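Local coordinates for Ctr9 protein (Myceliophthora thermophila, PDB 6AF0) that probably binds the RNA polymerase II complex, this chain being the long helical part of the protein that carries its tetratricopeptide repeats, at residues Leu850-Ala864 against Gly886-Ser900. Residues are numbered along the deposited sequence; the frame is centred on the assembly and turned at random.
Sequences LHFKFNVAFVQIQIA and GLEEAIKILDEIAAS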
ATOM      1  N   LEU A 850      10.952  19.752 -63.765  1.00106.11           N
ATOM      2  CA  LEU A 850      10.448  19.270 -65.033  1.00117.64           C
ATOM      3  C   LEU A 850       9.208  18.429 -64.878  1.00115.58           C
ATOM      4  O   LEU A 850       8.217  18.631 -65.574  1.00123.38           O
ATOM      5  CB  LEU A 850      11.511  18.440 -65.753  1.00123.28           C
ATOM      6  CG  LEU A 850      11.524  18.575 -67.276  1.00127.84           C
ATOM      7  CD1 LEU A 850      11.679  20.026 -67.713  1.00120.93           C
ATOM      8  CD2 LEU A 850      12.667  17.752 -67.838  1.00129.21           C
ATOM      9  N   HIS A 851       9.276  17.476 -63.974  1.00110.50           N
ATOM     10  CA  HIS A 851       8.200  16.516 -63.841  1.00105.08           C
ATOM     11  C   HIS A 851       6.963  17.181 -63.313  1.00 96.45           C
ATOM     12  O   HIS A 851       5.863  16.845 -63.737  1.00120.26           O
ATOM     13  CB  HIS A 851       8.578  15.366 -62.921  1.00116.31           C
ATOM     14  CG  HIS A 851       9.630  15.728 -61.932  1.00127.31           C
ATOM     15  ND1 HIS A 851       9.354  15.990 -60.613  1.00131.47           N
ATOM     16  CD2 HIS A 851      10.961  15.908 -62.083  1.00129.54           C
ATOM     17  CE1 HIS A 851      10.473  16.313 -59.987  1.00136.75           C
ATOM     18  NE2 HIS A 851      11.461  16.269 -60.859  1.00138.28           N
ATOM     19  N   PHE A 852       7.109  18.131 -62.404  1.00 84.12           N
ATOM     20  CA  PHE A 852       5.916  18.633 -61.732  1.00 96.22           C
ATOM     21  C   PHE A 852       5.026  19.269 -62.784  1.00102.23           C
ATOM     22  O   PHE A 852       3.794  19.181 -62.715  1.00 94.59           O
ATOM     23  CB  PHE A 852       6.279  19.629 -60.646  1.00 99.28           C
ATOM     24  CG  PHE A 852       6.964  19.002 -59.481  1.00103.48           C
ATOM     25  CD1 PHE A 852       7.650  17.824 -59.634  1.00106.92           C
ATOM     26  CD2 PHE A 852       6.929  19.579 -58.233  1.00101.97           C
ATOM     27  CE1 PHE A 852       8.285  17.226 -58.564  1.00103.49           C
ATOM     28  CE2 PHE A 852       7.567  18.983 -57.168  1.00 98.74           C
ATOM     29  CZ  PHE A 852       8.249  17.807 -57.333  1.00101.15           C
ATOM     30  N   LYS A 853       5.690  19.897 -63.754  1.00101.79           N
ATOM     31  CA  LYS A 853       5.059  20.442 -64.941  1.00100.64           C
ATOM     32  C   LYS A 853       4.399  19.354 -65.791  1.00 93.01           C
ATOM     33  O   LYS A 853       3.240  19.488 -66.191  1.00 88.29           O
ATOM     34  CB  LYS A 853       6.090  21.213 -65.773  1.00111.09           C
ATOM     35  CG  LYS A 853       6.376  22.629 -65.275  1.00118.69           C
ATOM     36  CD  LYS A 853       6.706  23.551 -66.449  1.00123.47           C
ATOM     37  CE  LYS A 853       7.720  24.630 -66.090  1.00129.05           C
ATOM     38  NZ  LYS A 853       8.784  24.720 -67.132  1.00127.61           N
ATOM     39  N   PHE A 854       5.136  18.285 -66.076  1.00 86.27           N
ATOM     40  CA  PHE A 854       4.539  17.113 -66.726  1.00 78.85           C
ATOM     41  C   PHE A 854       3.262  16.675 -66.020  1.00 78.60           C
ATOM     42  O   PHE A 854       2.270  16.387 -66.663  1.00 83.41           O
ATOM     43  CB  PHE A 854       5.491  15.935 -66.751  1.00 77.80           C
ATOM     44  CG  PHE A 854       4.937  14.738 -67.460  1.00 81.07           C
ATOM     45  CD1 PHE A 854       5.293  14.462 -68.766  1.00 82.23           C
ATOM     46  CD2 PHE A 854       4.050  13.885 -66.824  1.00 83.13           C
ATOM     47  CE1 PHE A 854       4.788  13.349 -69.421  1.00 81.46           C
ATOM     48  CE2 PHE A 854       3.535  12.774 -67.481  1.00 79.19           C
ATOM     49  CZ  PHE A 854       3.902  12.508 -68.781  1.00 78.24           C
ATOM     50  N   ASN A 855       3.273  16.623 -64.699  1.00 78.26           N
ATOM     51  CA  ASN A 855       2.081  16.185 -63.986  1.00 77.67           C
ATOM     52  C   ASN A 855       0.863  17.061 -64.208  1.00 74.66           C
ATOM     53  O   ASN A 855      -0.207  16.527 -64.429  1.00 75.39           O
ATOM     54  CB  ASN A 855       2.344  16.038 -62.489  1.00 80.23           C
ATOM     55  CG  ASN A 855       3.273  14.905 -62.183  1.00 74.67           C
ATOM     56  OD1 ASN A 855       3.757  14.232 -63.096  1.00 79.11           O
ATOM     57  ND2 ASN A 855       3.552  14.699 -60.905  1.00 73.13           N
ATOM     58  N   VAL A 856       1.001  18.387 -64.135  1.00 75.83           N
ATOM     59  CA  VAL A 856      -0.180  19.252 -64.342  1.00 79.64           C
ATOM     60  C   VAL A 856      -0.682  18.989 -65.739  1.00 72.19           C
ATOM     61  O   VAL A 856      -1.873  18.901 -65.968  1.00 64.54           O
ATOM     62  CB  VAL A 856       0.032  20.788 -64.180  1.00 81.12           C
ATOM     63  CG1 VAL A 856       0.090  21.196 -62.705  1.00 82.26           C
ATOM     64  CG2 VAL A 856       1.258  21.261 -64.935  1.00 80.92           C
ATOM     65  N   ALA A 857       0.251  18.815 -66.657  1.00 68.77           N
ATOM     66  CA  ALA A 857      -0.082  18.557 -68.049  1.00 69.17           C
ATOM     67  C   ALA A 857      -0.854  17.237 -68.218  1.00 78.01           C
ATOM     68  O   ALA A 857      -1.997  17.246 -68.712  1.00 77.34           O
ATOM     69  CB  ALA A 857       1.185  18.523 -68.871  1.00 68.89           C
ATOM     70  N   PHE A 858      -0.235  16.123 -67.793  1.00 70.96           N
ATOM     71  CA  PHE A 858      -0.863  14.796 -67.790  1.00 62.70           C
ATOM     72  C   PHE A 858      -2.282  14.871 -67.219  1.00 60.95           C
ATOM     73  O   PHE A 858      -3.260  14.544 -67.885  1.00 58.07           O
ATOM     74  CB  PHE A 858      -0.018  13.826 -66.956  1.00 66.98           C
ATOM     75  CG  PHE A 858      -0.440  12.388 -67.064  1.00 66.54           C
ATOM     76  CD1 PHE A 858       0.056  11.572 -68.069  1.00 69.63           C
ATOM     77  CD2 PHE A 858      -1.330  11.849 -66.155  1.00 68.85           C
ATOM     78  CE1 PHE A 858      -0.339  10.243 -68.170  1.00 69.80           C
ATOM     79  CE2 PHE A 858      -1.739  10.529 -66.255  1.00 71.51           C
ATOM     80  CZ  PHE A 858      -1.239   9.722 -67.262  1.00 70.92           C
ATOM     81  N   VAL A 859      -2.410  15.344 -65.995  1.00 59.63           N
ATOM     82  CA  VAL A 859      -3.725  15.427 -65.395  1.00 63.58           C
ATOM     83  C   VAL A 859      -4.698  16.192 -66.310  1.00 70.96           C
ATOM     84  O   VAL A 859      -5.846  15.801 -66.456  1.00 78.75           O
ATOM     85  CB  VAL A 859      -3.690  16.048 -63.986  1.00 67.33           C
ATOM     86  CG1 VAL A 859      -5.110  16.208 -63.431  1.00 67.52           C
ATOM     87  CG2 VAL A 859      -2.866  15.187 -63.036  1.00 68.52           C
ATOM     88  N   GLN A 860      -4.250  17.279 -66.932  1.00 76.82           N
ATOM     89  CA  GLN A 860      -5.155  18.097 -67.760  1.00 79.05           C
ATOM     90  C   GLN A 860      -5.637  17.311 -68.955  1.00 74.10           C
ATOM     91  O   GLN A 860      -6.800  17.400 -69.349  1.00 68.67           O
ATOM     92  CB  GLN A 860      -4.479  19.394 -68.230  1.00 80.69           C
ATOM     93  CG  GLN A 860      -4.377  20.444 -67.132  1.00 81.85           C
ATOM     94  CD  GLN A 860      -3.521  21.631 -67.527  1.00 79.84           C
ATOM     95  OE1 GLN A 860      -2.504  21.495 -68.226  1.00 79.40           O
ATOM     96  NE2 GLN A 860      -3.923  22.807 -67.073  1.00 82.96           N
ATOM     97  N   ILE A 861      -4.723  16.540 -69.526  1.00 69.58           N
ATOM     98  CA  ILE A 861      -5.049  15.655 -70.641  1.00 63.27           C
ATOM     99  C   ILE A 861      -6.033  14.573 -70.193  1.00 63.69           C
ATOM    100  O   ILE A 861      -6.933  14.207 -70.935  1.00 61.08           O
ATOM    101  CB  ILE A 861      -3.781  15.024 -71.222  1.00 58.18           C
ATOM    102  CG1 ILE A 861      -2.860  16.128 -71.730  1.00 66.45           C
ATOM    103  CG2 ILE A 861      -4.097  14.112 -72.376  1.00 56.78           C
ATOM    104  CD1 ILE A 861      -1.539  15.633 -72.288  1.00 76.86           C
ATOM    105  N   GLN A 862      -5.880  14.069 -68.976  1.00 66.05           N
ATOM    106  CA  GLN A 862      -6.817  13.063 -68.474  1.00 66.87           C
ATOM    107  C   GLN A 862      -8.211  13.636 -68.279  1.00 63.70           C
ATOM    108  O   GLN A 862      -9.181  13.013 -68.658  1.00 62.58           O
ATOM    109  CB  GLN A 862      -6.305  12.417 -67.188  1.00 64.99           C
ATOM    110  CG  GLN A 862      -4.975  11.699 -67.396  1.00 71.24           C
ATOM    111  CD  GLN A 862      -5.056  10.590 -68.424  1.00 69.27           C
ATOM    112  OE1 GLN A 862      -5.845   9.666 -68.266  1.00 70.18           O
ATOM    113  NE2 GLN A 862      -4.240  10.675 -69.480  1.00 67.11           N
ATOM    114  N   ILE A 863      -8.298  14.828 -67.711  1.00 66.57           N
ATOM    115  CA  ILE A 863      -9.584  15.491 -67.511  1.00 73.03           C
ATOM    116  C   ILE A 863     -10.248  15.705 -68.876  1.00 67.66           C
ATOM    117  O   ILE A 863     -11.440  15.491 -69.058  1.00 66.67           O
ATOM    118  CB  ILE A 863      -9.439  16.863 -66.801  1.00 79.88           C
ATOM    119  CG1 ILE A 863      -8.655  16.702 -65.498  1.00 92.63           C
ATOM    120  CG2 ILE A 863     -10.809  17.466 -66.501  1.00 75.77           C
ATOM    121  CD1 ILE A 863      -8.714  17.879 -64.541  1.00 95.23           C
ATOM    122  N   ALA A 864      -9.456  16.135 -69.836  1.00 62.76           N
ATOM    123  CA  ALA A 864      -9.913  16.261 -71.200  1.00 58.65           C
ATOM    124  C   ALA A 864     -10.506  14.945 -71.726  1.00 68.18           C
ATOM    125  O   ALA A 864     -11.580  14.911 -72.328  1.00 68.09           O
ATOM    126  CB  ALA A 864      -8.748  16.675 -72.069  1.00 57.08           C
ATOM    127  N   GLY A 886      -7.516  24.121 -70.007  1.00 93.02           N
ATOM    128  CA  GLY A 886      -6.491  23.247 -69.419  1.00 86.93           C
ATOM    129  C   GLY A 886      -5.706  22.476 -70.468  1.00 82.12           C
ATOM    130  O   GLY A 886      -4.492  22.347 -70.380  1.00 83.83           O
ATOM    131  N   LEU A 887      -6.395  21.975 -71.482  1.00 84.86           N
ATOM    132  CA  LEU A 887      -5.733  21.230 -72.537  1.00 78.55           C
ATOM    133  C   LEU A 887      -4.763  22.100 -73.295  1.00 83.02           C
ATOM    134  O   LEU A 887      -3.709  21.636 -73.693  1.00 93.51           O
ATOM    135  CB  LEU A 887      -6.735  20.617 -73.503  1.00 77.14           C
ATOM    136  CG  LEU A 887      -6.093  19.741 -74.588  1.00 81.64           C
ATOM    137  CD1 LEU A 887      -5.345  18.568 -73.977  1.00 85.72           C
ATOM    138  CD2 LEU A 887      -7.123  19.206 -75.572  1.00 83.77           C
ATOM    139  N   GLU A 888      -5.116  23.360 -73.518  1.00 85.92           N
ATOM    140  CA  GLU A 888      -4.203  24.247 -74.221  1.00 84.53           C
ATOM    141  C   GLU A 888      -2.969  24.393 -73.370  1.00 81.99           C
ATOM    142  O   GLU A 888      -1.857  24.195 -73.836  1.00 78.54           O
ATOM    143  CB  GLU A 888      -4.840  25.605 -74.530  1.00 83.68           C
ATOM    144  CG  GLU A 888      -5.869  25.593 -75.672  1.00 91.01           C
ATOM    145  CD  GLU A 888      -5.514  24.690 -76.872  1.00 94.29           C
ATOM    146  OE1 GLU A 888      -4.439  24.864 -77.503  1.00 97.06           O
ATOM    147  OE2 GLU A 888      -6.338  23.802 -77.207  1.00 79.84           O
ATOM    148  N   GLU A 889      -3.186  24.680 -72.097  1.00 85.36           N
ATOM    149  CA  GLU A 889      -2.090  24.878 -71.168  1.00 86.82           C
ATOM    150  C   GLU A 889      -1.161  23.695 -71.326  1.00 82.02           C
ATOM    151  O   GLU A 889       0.024  23.880 -71.574  1.00 82.38           O
ATOM    152  CB  GLU A 889      -2.619  25.008 -69.730  1.00 95.21           C
ATOM    153  CG  GLU A 889      -1.674  25.659 -68.712  1.00101.61           C
ATOM    154  CD  GLU A 889      -2.414  26.143 -67.455  1.00108.15           C
ATOM    155  OE1 GLU A 889      -3.640  26.454 -67.527  1.00 97.78           O
ATOM    156  OE2 GLU A 889      -1.772  26.215 -66.383  1.00103.78           O
ATOM    157  N   ALA A 890      -1.735  22.493 -71.245  1.00 80.83           N
ATOM    158  CA  ALA A 890      -0.998  21.228 -71.303  1.00 72.63           C
ATOM    159  C   ALA A 890      -0.142  21.123 -72.542  1.00 72.16           C
ATOM    160  O   ALA A 890       1.045  20.854 -72.448  1.00 80.05           O
ATOM    161  CB  ALA A 890      -1.958  20.066 -71.258  1.00 73.64           C
ATOM    162  N   ILE A 891      -0.730  21.358 -73.707  1.00 78.06           N
ATOM    163  CA  ILE A 891       0.044  21.294 -74.965  1.00 87.01           C
ATOM    164  C   ILE A 891       1.296  22.187 -74.872  1.00 91.19           C
ATOM    165  O   ILE A 891       2.380  21.781 -75.293  1.00 86.96           O
ATOM    166  CB  ILE A 891      -0.789  21.625 -76.242  1.00 87.54           C
ATOM    167  CG1 ILE A 891      -1.281  23.075 -76.249  1.00 96.42           C
ATOM    168  CG2 ILE A 891      -1.984  20.691 -76.397  1.00 83.69           C
ATOM    169  CD1 ILE A 891      -0.464  24.012 -77.118  1.00102.11           C
ATOM    170  N   LYS A 892       1.148  23.380 -74.286  1.00 95.75           N
ATOM    171  CA  LYS A 892       2.264  24.328 -74.128  1.00 96.13           C
ATOM    172  C   LYS A 892       3.374  23.726 -73.303  1.00 90.86           C
ATOM    173  O   LYS A 892       4.535  23.716 -73.714  1.00100.03           O
ATOM    174  CB  LYS A 892       1.803  25.614 -73.449  1.00 97.13           C
ATOM    175  CG  LYS A 892       0.872  26.458 -74.300  1.00103.74           C
ATOM    176  CD  LYS A 892       0.348  27.652 -73.523  1.00107.56           C
ATOM    177  CE  LYS A 892      -0.510  28.548 -74.395  1.00105.47           C
ATOM    178  NZ  LYS A 892      -0.910  29.761 -73.637  1.00115.73           N
ATOM    179  N   ILE A 893       2.993  23.215 -72.139  1.00 86.71           N
ATOM    180  CA  ILE A 893       3.944  22.669 -71.173  1.00 82.40           C
ATOM    181  C   ILE A 893       4.686  21.484 -71.769  1.00 86.48           C
ATOM    182  O   ILE A 893       5.905  21.419 -71.713  1.00 91.50           O
ATOM    183  CB  ILE A 893       3.281  22.198 -69.867  1.00 79.23           C
ATOM    184  CG1 ILE A 893       2.271  23.223 -69.337  1.00 78.53           C
ATOM    185  CG2 ILE A 893       4.353  21.956 -68.829  1.00 87.10           C
ATOM    186  CD1 ILE A 893       1.630  22.862 -68.009  1.00 74.12           C
ATOM    187  N   LEU A 894       3.943  20.547 -72.338  1.00 90.71           N
ATOM    188  CA  LEU A 894       4.557  19.400 -73.004  1.00101.18           C
ATOM    189  C   LEU A 894       5.533  19.821 -74.084  1.00 97.59           C
ATOM    190  O   LEU A 894       6.572  19.192 -74.263  1.00 96.59           O
ATOM    191  CB  LEU A 894       3.507  18.511 -73.668  1.00113.09           C
ATOM    192  CG  LEU A 894       2.874  17.393 -72.846  1.00119.37           C
ATOM    193  CD1 LEU A 894       1.872  17.975 -71.885  1.00122.07           C
ATOM    194  CD2 LEU A 894       2.174  16.402 -73.756  1.00128.59           C
ATOM    195  N   ASP A 895       5.160  20.849 -74.840  1.00106.78           N
ATOM    196  CA  ASP A 895       5.966  21.278 -75.981  1.00106.53           C
ATOM    197  C   ASP A 895       7.287  21.814 -75.481  1.00 99.83           C
ATOM    198  O   ASP A 895       8.341  21.443 -75.996  1.00 93.34           O
ATOM    199  CB  ASP A 895       5.233  22.317 -76.840  1.00104.65           C
ATOM    200  CG  ASP A 895       4.317  21.684 -77.880  1.00101.33           C
ATOM    201  OD1 ASP A 895       4.370  20.451 -78.094  1.00105.20           O
ATOM    202  OD2 ASP A 895       3.544  22.437 -78.496  1.00 98.65           O
ATOM    203  N   GLU A 896       7.232  22.655 -74.454  1.00104.43           N
ATOM    204  CA  GLU A 896       8.472  23.165 -73.842  1.00113.06           C
ATOM    205  C   GLU A 896       9.377  22.026 -73.347  1.00105.06           C
ATOM    206  O   GLU A 896      10.583  22.041 -73.585  1.00 97.76           O
ATOM    207  CB  GLU A 896       8.200  24.195 -72.724  1.00107.71           C
ATOM    208  CG  GLU A 896       8.645  25.605 -73.114  1.00120.67           C
ATOM    209  CD  GLU A 896       8.588  26.618 -71.974  1.00128.36           C
ATOM    210  OE1 GLU A 896       8.682  26.211 -70.799  1.00137.14           O
ATOM    211  OE2 GLU A 896       8.462  27.834 -72.250  1.00121.39           O
ATOM    212  N   ILE A 897       8.774  21.035 -72.695  1.00102.31           N
ATOM    213  CA  ILE A 897       9.503  19.879 -72.164  1.00 95.59           C
ATOM    214  C   ILE A 897      10.242  19.124 -73.257  1.00 95.54           C
ATOM    215  O   ILE A 897      11.352  18.645 -73.045  1.00 99.40           O
ATOM    216  CB  ILE A 897       8.567  18.894 -71.443  1.00 96.04           C
ATOM    217  CG1 ILE A 897       7.962  19.555 -70.189  1.00 98.74           C
ATOM    218  CG2 ILE A 897       9.322  17.616 -71.097  1.00101.05           C
ATOM    219  CD1 ILE A 897       7.194  18.611 -69.284  1.00111.12           C
ATOM    220  N   ALA A 898       9.608  19.005 -74.417  1.00105.29           N
ATOM    221  CA  ALA A 898      10.227  18.382 -75.589  1.00117.64           C
ATOM    222  C   ALA A 898      11.578  19.015 -75.889  1.00121.84           C
ATOM    223  O   ALA A 898      12.565  18.309 -76.098  1.00113.16           O
ATOM    224  CB  ALA A 898       9.317  18.518 -76.804  1.00124.83           C
ATOM    225  N   ALA A 899      11.589  20.350 -75.920  1.00127.60           N
ATOM    226  CA  ALA A 899      12.794  21.152 -76.162  1.00129.80           C
ATOM    227  C   ALA A 899      13.782  21.094 -74.997  1.00124.00           C
ATOM    228  O   ALA A 899      14.985  21.275 -75.183  1.00117.16           O
ATOM    229  CB  ALA A 899      12.411  22.603 -76.432  1.00132.05           C
ATOM    230  N   SER A 900      13.256  20.872 -73.796  1.00125.23           N
ATOM    231  CA  SER A 900      14.067  20.843 -72.585  1.00115.68           C
ATOM    232  C   SER A 900      14.991  19.637 -72.531  1.00115.71           C
ATOM    233  O   SER A 900      14.594  18.527 -72.896  1.00111.31           O
ATOM    234  CB  SER A 900      13.182  20.866 -71.339  1.00109.80           C
ATOM    235  OG  SER A 900      12.670  22.175 -71.126  1.00103.44           O
TER
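Gly886 faces the side chain of Gln860 where two roughly antiparallel helices pack knobs-into-holes, their axes approaching to 8.4 Å at 141°, near the C-terminal end of this TPR-containing helical array. The chain of Gln860, extended beyond CG (chi2 171°), carries the amide across to the other helix, where it is the knob among Gly886, Glu889, Ala890 and Ile893; its NE2 lies 3.5 Å from Gly886 CA. Shortening Gln860 to an alanine would remove the amide and is likely to leave a gap over Gly886 and Ala890. Leu887 reaches across with CD1 to Ile861 CG1 and Ala864 CB, and it also touches Gln924 of helix 907-934. At Ala890 the backbones come nearest, its CA 4.3 Å from Ala857 CA, a spacing that small side chains on both helices permit. Ile893 is the reciprocal knob, among Lys853, Val856, Ala857 and Gln860: CG2, anti to the backbone N, packs against Lys853 CB at 3.6 Å, and CD1 meets Val856 CG2, the two side chains crossing at about a right angle. Leu894 and Ile861 meet tip to tip, CD2 to CD1 at 4.1 Å. Glu896 OE1 forms a long salt bridge, 4.0 Å, with Lys853 NZ. Ile897 lays CD1 against the first turn of the partner helix, 3.8 Å from Leu850 O. Beyond it, Ser900 CB touches Leu850 CD1, and Ser900 OG donates to Glu896 O from above the carbonyl plane, 51° out of it.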